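Local coordinates for protein methylmalonyl-CoA epimerase, mitochondrial (Homo sapiens, PDB 3RMU) that interconverts the R and S forms of methylmalonyl-CoA in mitochondrial propionyl-CoA metabolism and binds a cobalt ion, at residues A[36-44]-A[56-66]. Sequence-based numbering, arbitrary orientation.
Sequences PLPEHGVSV and LLHPLGLDSPI. Unlike the reference sequence in segment 56-66: L62 (reference Arg).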
# COMPACT_ATOMS: atom_id res chain seq x y z
N PRO A 36 16.60 -3.33 -13.75
CA PRO A 36 17.32 -2.25 -13.08
C PRO A 36 16.94 -0.87 -13.62
O PRO A 36 16.90 -0.67 -14.84
CB PRO A 36 18.77 -2.53 -13.43
CG PRO A 36 18.70 -3.22 -14.76
CD PRO A 36 17.43 -4.01 -14.75
N LEU A 37 16.77 0.07 -12.71
CA LEU A 37 16.51 1.48 -13.05
C LEU A 37 17.61 2.35 -12.43
O LEU A 37 17.38 2.96 -11.38
CB LEU A 37 15.14 1.89 -12.51
CG LEU A 37 13.96 1.10 -13.06
CD1 LEU A 37 12.64 1.48 -12.34
CD2 LEU A 37 13.86 1.29 -14.55
N PRO A 38 18.79 2.39 -13.07
CA PRO A 38 19.94 3.04 -12.45
C PRO A 38 19.71 4.52 -12.17
O PRO A 38 20.22 5.03 -11.17
CB PRO A 38 21.05 2.86 -13.49
CG PRO A 38 20.64 1.74 -14.31
CD PRO A 38 19.17 1.77 -14.36
N GLU A 39 18.99 5.22 -13.06
CA GLU A 39 18.69 6.64 -12.88
C GLU A 39 17.93 6.91 -11.57
O GLU A 39 18.02 8.01 -11.01
CB GLU A 39 17.83 7.17 -14.03
CG GLU A 39 18.53 7.27 -15.37
CD GLU A 39 17.74 8.11 -16.36
OE1 GLU A 39 17.79 9.36 -16.28
OE2 GLU A 39 17.04 7.53 -17.21
N HIS A 40 17.16 5.92 -11.12
CA HIS A 40 16.31 6.06 -9.93
C HIS A 40 16.86 5.34 -8.72
O HIS A 40 16.25 5.35 -7.63
CB HIS A 40 14.90 5.60 -10.30
CG HIS A 40 14.40 6.30 -11.52
ND1 HIS A 40 13.85 7.56 -11.47
CD2 HIS A 40 14.47 5.97 -12.83
CE1 HIS A 40 13.57 7.96 -12.69
NE2 HIS A 40 13.93 7.01 -13.54
N GLY A 41 18.02 4.70 -8.91
CA GLY A 41 18.73 4.03 -7.81
C GLY A 41 18.03 2.83 -7.22
O GLY A 41 18.24 2.50 -6.05
N VAL A 42 17.17 2.17 -8.00
CA VAL A 42 16.52 0.96 -7.54
C VAL A 42 16.44 -0.04 -8.67
O VAL A 42 16.62 0.31 -9.85
CB VAL A 42 15.09 1.22 -7.02
CG1 VAL A 42 15.10 2.17 -5.80
CG2 VAL A 42 14.22 1.77 -8.14
N SER A 43 16.21 -1.28 -8.28
CA SER A 43 15.73 -2.36 -9.18
C SER A 43 14.26 -2.64 -8.85
O SER A 43 13.86 -2.57 -7.70
CB SER A 43 16.57 -3.64 -9.00
OG SER A 43 17.91 -3.47 -9.49
N VAL A 44 13.45 -2.96 -9.86
CA VAL A 44 12.01 -3.16 -9.61
C VAL A 44 11.51 -4.50 -10.17
O VAL A 44 11.93 -4.91 -11.27
CB VAL A 44 11.15 -2.01 -10.23
CG1 VAL A 44 11.46 -1.85 -11.72
CG2 VAL A 44 9.60 -2.23 -9.96
N LEU A 56 7.88 -4.02 -6.43
CA LEU A 56 8.83 -4.48 -5.43
C LEU A 56 10.20 -3.84 -5.73
O LEU A 56 10.73 -3.96 -6.84
CB LEU A 56 8.94 -6.02 -5.45
CG LEU A 56 7.66 -6.86 -5.38
CD1 LEU A 56 7.98 -8.37 -5.57
CD2 LEU A 56 6.95 -6.61 -4.08
N LEU A 57 10.81 -3.20 -4.74
CA LEU A 57 11.94 -2.32 -4.99
C LEU A 57 13.10 -2.77 -4.13
O LEU A 57 12.88 -3.11 -2.97
CB LEU A 57 11.60 -0.88 -4.58
CG LEU A 57 10.46 -0.21 -5.36
CD1 LEU A 57 10.21 1.21 -4.81
CD2 LEU A 57 10.79 -0.19 -6.83
N HIS A 58 14.29 -2.74 -4.71
CA HIS A 58 15.54 -2.98 -3.97
C HIS A 58 16.61 -1.99 -4.43
O HIS A 58 16.67 -1.67 -5.62
CB HIS A 58 16.01 -4.42 -4.17
CG HIS A 58 17.17 -4.79 -3.31
ND1 HIS A 58 17.02 -5.11 -1.97
CD2 HIS A 58 18.49 -4.84 -3.57
CE1 HIS A 58 18.22 -5.36 -1.46
NE2 HIS A 58 19.12 -5.22 -2.41
N PRO A 59 17.44 -1.49 -3.50
CA PRO A 59 18.49 -0.54 -3.86
C PRO A 59 19.38 -0.99 -4.99
O PRO A 59 19.74 -2.18 -5.09
CB PRO A 59 19.33 -0.42 -2.57
CG PRO A 59 18.37 -0.75 -1.48
CD PRO A 59 17.47 -1.79 -2.06
N LEU A 60 19.75 -0.02 -5.81
CA LEU A 60 20.73 -0.21 -6.87
C LEU A 60 21.74 0.92 -6.69
O LEU A 60 21.45 2.09 -6.98
CB LEU A 60 20.04 -0.19 -8.23
CG LEU A 60 20.85 -0.50 -9.48
CD1 LEU A 60 21.36 -1.92 -9.46
CD2 LEU A 60 19.96 -0.27 -10.70
N GLY A 61 22.92 0.54 -6.19
CA GLY A 61 23.98 1.47 -5.79
C GLY A 61 23.82 2.06 -4.39
O GLY A 61 22.82 1.82 -3.71
N LEU A 62 24.76 2.91 -4.01
CA LEU A 62 24.98 3.27 -2.60
C LEU A 62 24.06 4.34 -2.02
O LEU A 62 23.77 4.31 -0.82
CB LEU A 62 26.42 3.71 -2.39
CG LEU A 62 27.51 2.68 -2.70
CD1 LEU A 62 28.81 3.12 -2.05
CD2 LEU A 62 27.09 1.28 -2.22
N ASP A 63 23.63 5.29 -2.83
CA ASP A 63 22.80 6.38 -2.31
C ASP A 63 21.39 6.20 -2.82
O ASP A 63 20.75 7.13 -3.30
CB ASP A 63 23.38 7.76 -2.69
CG ASP A 63 23.61 7.92 -4.18
OD1 ASP A 63 23.92 6.90 -4.86
OD2 ASP A 63 23.49 9.06 -4.68
N SER A 64 20.90 4.96 -2.71
CA SER A 64 19.56 4.67 -3.14
C SER A 64 18.58 5.42 -2.23
O SER A 64 18.78 5.44 -1.03
CB SER A 64 19.28 3.17 -3.07
OG SER A 64 17.92 2.93 -3.43
N PRO A 65 17.53 6.03 -2.81
CA PRO A 65 16.52 6.72 -2.00
C PRO A 65 15.73 5.82 -1.05
O PRO A 65 15.04 6.34 -0.18
CB PRO A 65 15.57 7.29 -3.06
CG PRO A 65 15.73 6.40 -4.24
CD PRO A 65 17.22 6.11 -4.25
N ILE A 66 15.81 4.49 -1.21
CA ILE A 66 15.18 3.54 -0.28
C ILE A 66 16.20 2.83 0.64
O ILE A 66 15.82 2.07 1.53
CB ILE A 66 14.28 2.52 -1.03
CG1 ILE A 66 15.09 1.59 -1.94
CG2 ILE A 66 13.19 3.25 -1.86
CD1 ILE A 66 14.29 0.39 -2.46
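The carbonyl of G41 is a flat group gripped on both faces: the S64 hydroxyl and the L60 amide reach its oxygen from opposite sides of the carbonyl plane. One face of the H58 imidazole carries P59 CD, and its ND1 bonds to V13 O, which helps to hold the ring's orientation. This is the open end of the antiparallel hairpin of strands 42-48 and 53-59, part of the mixed sheet of this glyoxalase-type (VOC) fold, where strand 42-48 begins and strand 53-59 gives way to a loop. S64 OG donates to G41 O at 2.7 Å and lies 29° out of the carbonyl plane. L60 N lies 2.9 Å from G41 O, above that plane. Farther into the hairpin, S43 and H58 form a hydrogen-bonded pair, S43 N meeting H58 O at 2.7 Å and H58 N returning a bond to S43 O. On the opposite face of the sheet from S43 and H58, the branched V44 and L57 lie side by side; both are buried, so apolar bulk suits them, and L57 approaches the cobalt ligand H80. G41 and V42 oppose L37 in a G1 beta bulge, where the positive phi of G41 (66°) is easy without a side chain. L60 leans on this turn: with CG anti to its backbone N (chi1 -174°), the side chain passes V42, bringing CD1 near the S43 hydroxyl, while CD2 touches P36 CB at 3.7 Å.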